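Local coordinates for iron-sulfur cluster assembly scaffold protein NifU (Fervidobacterium islandicum, PDB 6A6F) that probably acts in the SUF system as a scaffold or sulfur-transfer partner for building iron-sulfur clusters, and binds zinc, at residues H27-G32 and E40-F45; H20-N25 and K56-G61. One frame throughout, in Å; residues are numbered along the deposited sequence.

Contact 1: H27-G32 and E40-F45. With NI (nickel (II) ion), chain H.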
loop_
_atom_site.group_PDB
_atom_site.type_symbol
_atom_site.label_atom_id
_atom_site.label_comp_id
_atom_site.label_asym_id
_atom_site.label_seq_id
_atom_site.Cartn_x
_atom_site.Cartn_y
_atom_site.Cartn_z
ATOM N N HIS A 27 -14.756 19.073 -9.369
ATOM C CA HIS A 27 -15.030 20.374 -8.858
ATOM C C HIS A 27 -13.919 20.792 -7.911
ATOM O O HIS A 27 -13.649 21.972 -7.732
ATOM C CB HIS A 27 -16.357 20.344 -8.139
ATOM C CG HIS A 27 -17.506 20.036 -9.039
ATOM N ND1 HIS A 27 -18.726 19.627 -8.568
ATOM C CD2 HIS A 27 -17.601 20.028 -10.398
ATOM C CE1 HIS A 27 -19.541 19.423 -9.592
ATOM N NE2 HIS A 27 -18.878 19.654 -10.712
ATOM N N LYS A 28 -13.251 19.842 -7.283
ATOM C CA LYS A 28 -12.116 20.201 -6.420
ATOM C C LYS A 28 -11.129 19.015 -6.386
ATOM O O LYS A 28 -11.560 17.866 -6.341
ATOM C CB LYS A 28 -12.647 20.578 -5.035
ATOM C CG LYS A 28 -11.618 20.882 -3.964
ATOM C CD LYS A 28 -10.741 22.039 -4.414
ATOM C CE LYS A 28 -9.781 22.434 -3.317
ATOM N NZ LYS A 28 -8.847 23.482 -3.819
ATOM N N VAL A 29 -9.839 19.330 -6.466
ATOM C CA VAL A 29 -8.760 18.372 -6.364
ATOM C C VAL A 29 -7.807 18.878 -5.295
ATOM O O VAL A 29 -7.353 20.028 -5.395
ATOM C CB VAL A 29 -7.917 18.289 -7.655
ATOM C CG1 VAL A 29 -6.808 17.256 -7.491
ATOM C CG2 VAL A 29 -8.771 17.927 -8.872
ATOM N N GLU A 30 -7.509 18.056 -4.297
ATOM C CA GLU A 30 -6.577 18.446 -3.213
ATOM C C GLU A 30 -5.545 17.363 -2.924
ATOM O O GLU A 30 -5.892 16.195 -2.736
ATOM C CB GLU A 30 -7.366 18.794 -1.947
ATOM C CG GLU A 30 -6.518 19.419 -0.843
ATOM C CD GLU A 30 -6.223 20.880 -1.100
ATOM O OE1 GLU A 30 -5.122 21.362 -0.771
ATOM O OE2 GLU A 30 -7.101 21.537 -1.647
ATOM N N GLU A 31 -4.273 17.746 -2.900
ATOM C CA GLU A 31 -3.161 16.798 -2.641
ATOM C C GLU A 31 -2.638 16.941 -1.233
ATOM O O GLU A 31 -2.600 18.033 -0.718
ATOM C CB GLU A 31 -2.013 17.069 -3.574
ATOM C CG GLU A 31 -2.446 17.045 -5.011
ATOM C CD GLU A 31 -1.330 17.435 -5.950
ATOM O OE1 GLU A 31 -0.177 16.952 -5.767
ATOM O OE2 GLU A 31 -1.631 18.221 -6.881
ATOM N N GLY A 32 -2.239 15.841 -0.599
ATOM C CA GLY A 32 -1.701 15.912 0.744
ATOM C C GLY A 32 -0.654 14.860 0.879
ATOM O O GLY A 32 -0.723 13.859 0.160
ATOM N N GLU A 40 0.953 9.496 0.330
ATOM C CA GLU A 40 0.454 10.555 -0.582
ATOM C C GLU A 40 -0.995 10.290 -0.871
ATOM O O GLU A 40 -1.362 9.165 -1.070
ATOM C CB GLU A 40 1.185 10.533 -1.905
ATOM C CG GLU A 40 2.623 11.026 -1.762
ATOM C CD GLU A 40 3.376 11.008 -3.087
ATOM O OE1 GLU A 40 4.532 11.484 -3.085
ATOM O OE2 GLU A 40 2.802 10.542 -4.121
ATOM N N VAL A 41 -1.803 11.325 -0.886
ATOM C CA VAL A 41 -3.167 11.174 -1.347
ATOM C C VAL A 41 -3.613 12.404 -2.156
ATOM O O VAL A 41 -3.321 13.538 -1.764
ATOM C CB VAL A 41 -4.100 10.917 -0.167
ATOM C CG1 VAL A 41 -4.242 12.148 0.728
ATOM C CG2 VAL A 41 -5.461 10.451 -0.656
ATOM N N THR A 42 -4.281 12.165 -3.279
ATOM C CA THR A 42 -4.955 13.238 -4.018
ATOM C C THR A 42 -6.439 12.952 -3.995
ATOM O O THR A 42 -6.866 11.896 -4.430
ATOM C CB THR A 42 -4.483 13.287 -5.469
ATOM O OG1 THR A 42 -3.104 13.597 -5.446
ATOM C CG2 THR A 42 -5.213 14.372 -6.285
ATOM N N LEU A 43 -7.217 13.853 -3.408
ATOM C CA LEU A 43 -8.638 13.679 -3.359
ATOM C C LEU A 43 -9.331 14.427 -4.510
ATOM O O LEU A 43 -9.054 15.593 -4.755
ATOM C CB LEU A 43 -9.161 14.179 -2.031
ATOM C CG LEU A 43 -8.630 13.550 -0.767
ATOM C CD1 LEU A 43 -9.231 14.279 0.436
ATOM C CD2 LEU A 43 -9.044 12.098 -0.770
ATOM N N TYR A 44 -10.290 13.769 -5.145
ATOM C CA TYR A 44 -11.109 14.351 -6.259
ATOM C C TYR A 44 -12.571 14.463 -5.763
ATOM O O TYR A 44 -13.096 13.497 -5.251
ATOM C CB TYR A 44 -11.091 13.432 -7.511
ATOM C CG TYR A 44 -9.734 13.346 -8.127
ATOM C CD1 TYR A 44 -8.804 12.488 -7.631
ATOM C CD2 TYR A 44 -9.354 14.196 -9.177
ATOM C CE1 TYR A 44 -7.532 12.410 -8.174
ATOM C CE2 TYR A 44 -8.076 14.147 -9.701
ATOM C CZ TYR A 44 -7.180 13.243 -9.176
ATOM O OH TYR A 44 -5.919 13.163 -9.648
ATOM N N PHE A 45 -13.213 15.631 -5.893
ATOM C CA PHE A 45 -14.584 15.813 -5.418
ATOM C C PHE A 45 -15.540 16.222 -6.536
ATOM O O PHE A 45 -15.154 17.013 -7.407
ATOM C CB PHE A 45 -14.659 16.922 -4.351
ATOM C CG PHE A 45 -13.866 16.639 -3.104
ATOM C CD1 PHE A 45 -12.529 16.928 -3.051
ATOM C CD2 PHE A 45 -14.489 16.130 -1.986
ATOM C CE1 PHE A 45 -11.805 16.698 -1.892
ATOM C CE2 PHE A 45 -13.784 15.877 -0.833
ATOM C CZ PHE A 45 -12.441 16.176 -0.789
HETATM NI NI NI H . -6.958 23.562 -2.379
HETATM O O HOH W 1 -4.618 24.120 -1.491
HETATM O O HOH W 2 -8.543 24.251 -0.688
#

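Contact 2: H20-N25 and K56-G61. With NI (nickel (II) ion), chain J.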
loop_
_atom_site.group_PDB
_atom_site.type_symbol
_atom_site.label_atom_id
_atom_site.label_comp_id
_atom_site.label_asym_id
_atom_site.label_seq_id
_atom_site.Cartn_x
_atom_site.Cartn_y
_atom_site.Cartn_z
ATOM N N HIS A 20 -10.669 4.347 -5.750
ATOM C CA HIS A 20 -9.315 4.703 -6.163
ATOM C C HIS A 20 -9.334 5.106 -7.624
ATOM O O HIS A 20 -9.789 4.349 -8.440
ATOM C CB HIS A 20 -8.396 3.475 -5.966
ATOM C CG HIS A 20 -6.974 3.767 -6.251
ATOM N ND1 HIS A 20 -6.273 4.736 -5.561
ATOM C CD2 HIS A 20 -6.106 3.216 -7.128
ATOM C CE1 HIS A 20 -5.047 4.811 -6.059
ATOM N NE2 HIS A 20 -4.913 3.872 -6.969
ATOM N N GLY A 21 -8.844 6.283 -7.957
ATOM C CA GLY A 21 -8.977 6.791 -9.317
ATOM C C GLY A 21 -9.122 8.310 -9.330
ATOM O O GLY A 21 -9.087 8.983 -8.302
ATOM N N LYS A 22 -9.353 8.831 -10.508
ATOM C CA LYS A 22 -9.571 10.253 -10.712
ATOM C C LYS A 22 -11.003 10.508 -11.096
ATOM O O LYS A 22 -11.706 9.607 -11.605
ATOM C CB LYS A 22 -8.685 10.769 -11.859
ATOM C CG LYS A 22 -7.216 10.520 -11.652
ATOM C CD LYS A 22 -6.426 11.100 -12.816
ATOM C CE LYS A 22 -4.985 11.367 -12.414
ATOM N NZ LYS A 22 -4.104 11.289 -13.610
ATOM N N ILE A 23 -11.430 11.753 -10.909
ATOM C CA ILE A 23 -12.698 12.183 -11.432
ATOM C C ILE A 23 -12.364 13.252 -12.454
ATOM O O ILE A 23 -11.668 14.207 -12.131
ATOM C CB ILE A 23 -13.596 12.746 -10.337
ATOM C CG1 ILE A 23 -14.074 11.639 -9.422
ATOM C CG2 ILE A 23 -14.819 13.425 -10.948
ATOM C CD1 ILE A 23 -14.774 12.151 -8.198
ATOM N N GLU A 24 -12.832 13.059 -13.683
ATOM C CA GLU A 24 -12.582 14.012 -14.740
ATOM C C GLU A 24 -13.450 15.263 -14.503
ATOM O O GLU A 24 -14.608 15.143 -14.110
ATOM C CB GLU A 24 -12.854 13.374 -16.117
ATOM C CG GLU A 24 -12.408 14.287 -17.259
ATOM C CD GLU A 24 -12.495 13.667 -18.658
ATOM O OE1 GLU A 24 -13.310 12.732 -18.887
ATOM O OE2 GLU A 24 -11.746 14.155 -19.543
ATOM N N ASN A 25 -12.865 16.434 -14.729
ATOM C CA ASN A 25 -13.483 17.709 -14.438
ATOM C C ASN A 25 -14.023 17.818 -13.018
ATOM O O ASN A 25 -15.134 18.285 -12.780
ATOM C CB ASN A 25 -14.587 17.992 -15.457
ATOM C CG ASN A 25 -14.069 17.965 -16.882
ATOM O OD1 ASN A 25 -13.073 18.585 -17.173
ATOM N ND2 ASN A 25 -14.768 17.265 -17.773
ATOM N N LYS A 56 -13.165 10.368 -5.075
ATOM C CA LYS A 56 -12.176 9.368 -5.400
ATOM C C LYS A 56 -10.776 9.850 -4.905
ATOM O O LYS A 56 -10.560 11.030 -4.616
ATOM C CB LYS A 56 -12.157 9.126 -6.892
ATOM C CG LYS A 56 -13.377 8.435 -7.414
ATOM C CD LYS A 56 -13.103 7.878 -8.827
ATOM C CE LYS A 56 -14.380 7.269 -9.356
ATOM N NZ LYS A 56 -14.900 6.286 -8.382
ATOM N N PHE A 57 -9.831 8.926 -4.796
ATOM C CA PHE A 57 -8.475 9.293 -4.486
ATOM C C PHE A 57 -7.453 8.608 -5.386
ATOM O O PHE A 57 -7.623 7.434 -5.806
ATOM C CB PHE A 57 -8.173 9.002 -3.031
ATOM C CG PHE A 57 -7.877 7.583 -2.736
ATOM C CD1 PHE A 57 -8.898 6.658 -2.620
ATOM C CD2 PHE A 57 -6.579 7.153 -2.596
ATOM C CE1 PHE A 57 -8.598 5.322 -2.398
ATOM C CE2 PHE A 57 -6.289 5.819 -2.354
ATOM C CZ PHE A 57 -7.293 4.916 -2.241
ATOM N N GLU A 58 -6.387 9.341 -5.627
ATOM C CA GLU A 58 -5.187 8.777 -6.209
ATOM C C GLU A 58 -4.033 8.875 -5.215
ATOM O O GLU A 58 -4.143 9.481 -4.164
ATOM C CB GLU A 58 -4.865 9.449 -7.561
ATOM C CG GLU A 58 -5.379 8.651 -8.737
ATOM C CD GLU A 58 -4.679 7.277 -8.895
ATOM O OE1 GLU A 58 -3.589 7.011 -8.302
ATOM O OE2 GLU A 58 -5.231 6.450 -9.635
ATOM N N GLY A 59 -2.905 8.283 -5.596
ATOM C CA GLY A 59 -1.747 8.187 -4.753
ATOM C C GLY A 59 -1.761 6.850 -4.032
ATOM O O GLY A 59 -2.595 5.990 -4.307
ATOM N N HIS A 60 -0.809 6.675 -3.116
ATOM C CA HIS A 60 -0.759 5.477 -2.329
ATOM C C HIS A 60 0.027 5.746 -1.089
ATOM O O HIS A 60 0.704 6.764 -0.948
ATOM C CB HIS A 60 -0.163 4.314 -3.129
ATOM C CG HIS A 60 1.309 4.430 -3.344
ATOM N ND1 HIS A 60 1.848 5.282 -4.281
ATOM C CD2 HIS A 60 2.360 3.851 -2.709
ATOM C CE1 HIS A 60 3.162 5.198 -4.243
ATOM N NE2 HIS A 60 3.506 4.340 -3.295
ATOM N N GLY A 61 -0.050 4.796 -0.182
ATOM C CA GLY A 61 0.615 4.921 1.096
ATOM C C GLY A 61 0.490 3.646 1.919
ATOM O O GLY A 61 0.085 2.600 1.431
HETATM NI NI NI J . -3.398 3.105 -8.408
HETATM O O HOH W 3 -12.970 4.572 -8.958
HETATM O O HOH W 4 -4.387 4.078 -10.221
HETATM O O HOH W 5 -2.655 4.589 -8.224
HETATM O O HOH W 6 -4.162 1.455 -8.563
HETATM O O HOH W 7 -2.092 4.369 -10.086
#

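Contact 1: H27-G32 and E40-F45
K28 and F45 pair near the open end of an antiparallel beta hairpin, formed by strands 28-34 and 39-48, where a classic beta bulge sets in. H27 and K28 both face F45, so one acceptor serves two donors: F45 O takes H27 N at 2.9 Å and, weakly, K28 N at 3.4 Å. K28 O answers by accepting F45 N at 2.8 Å. Beyond the bulge, E30 with L43 and G32 with V41 are hydrogen-bonded pairs that each exchange two N-H...O bonds; V41 N to G32 O is nearly straight, at 174°. CA-H...O contacts from V29 and E31 give L43 O and V41 O a second, softer partner. The side-chain imidazole of H27 is spoken for by F47 N, further along the partner strand.

On one face V29 lies beside Y44, its CG2 3.8 Å from Y44 CD2 and its CG1 above the ring, while CG1 also meets T42 CG2 at 3.5 Å. Beta-branched V29 and T42 suit the extended strand backbone and meet diagonally across the two strands. On the other face the large apolar ring of F45 is buried and packs on L131 of helix 118-135.

K28 and E30, two residues apart, also share that second face. Both chains bend at chi2 (59° and 78°), turning their polar ends together at a nickel ion, bound by K28 NZ at 2.4 Å and by E30 OE2 at 2.2 Å. An amine ligating a metal would probably be neutral. The second carboxylate oxygen, E30 OE1, accepts a hydrogen bond at 2.9 Å from a water that itself binds the nickel.

Contact 2: H20-N25 and K56-G61
The carbonyl oxygen of F57 accepts the amide of G21, G21 N to F57 O being 2.7 Å, and is also met by the CA-H of H20, with H20 CA 3.2 Å from F57 O. The N-H points almost straight at the oxygen (165°), yet G21 N stands 44° above the carbonyl plane, so it does not lie on a lone pair. H20 and F57 form a single backbone bridge. G21 and G59 adopt backbone angles at which a side chain would strike the preceding carbonyl oxygen, which explains glycine at both places.

With CG of H20 anti to its backbone nitrogen (chi1 -175°), the imidazole is carried across F57: H20 ND1 sits 3.3 Å above one face of the F57 ring, toward its rim, and the two rings meet obliquely. At the imidazole edge H20 CE1 is 3.2 Å from G59 O. E58 OE2 lies over one face of the imidazole; the two side chains cross at about a right angle, and E58 OE1 is steadied from the anti side by G59 N at 3.1 Å. Further along, the aliphatic part of K56 crosses I23, K56 CG lying 3.8 Å from I23 CG1; the chain bends at chi4, and NZ donates to a water that in turn donates to H20 O.

H20 NE2 binds nickel at 2.2 Å. E58 acts from the second shell, its OE2 accepting a hydrogen bond of 2.6 Å from a metal-bound water. H60 of the second subunit binds the same ion, so the loop bridged onto the end of strand 51-58 supplies one of the two histidines of a nickel site between subunits, completed by waters.

Contact 1 is the more buried of the two, with V41, L43 and F45 turned into the protein; contact 2 is a surface contact in which F57 alone is buried. They meet in one sheet, since strand 39-48 pairs with 28-34 in contact 1 and with 51-58, the strand used by contact 2; the backbones of Y44 and T42 hydrogen-bond to those of K56 and E58. Both segments of contact 1 fall between residues 25 and 56, within the span of chain that contact 2 brings together. Regular backbone bonding dominates the hairpin, whereas the irregular loop 20-25 relies on one such bond plus side-chain packing. Each contact ligates a nickel ion, contact 2 together with the second subunit.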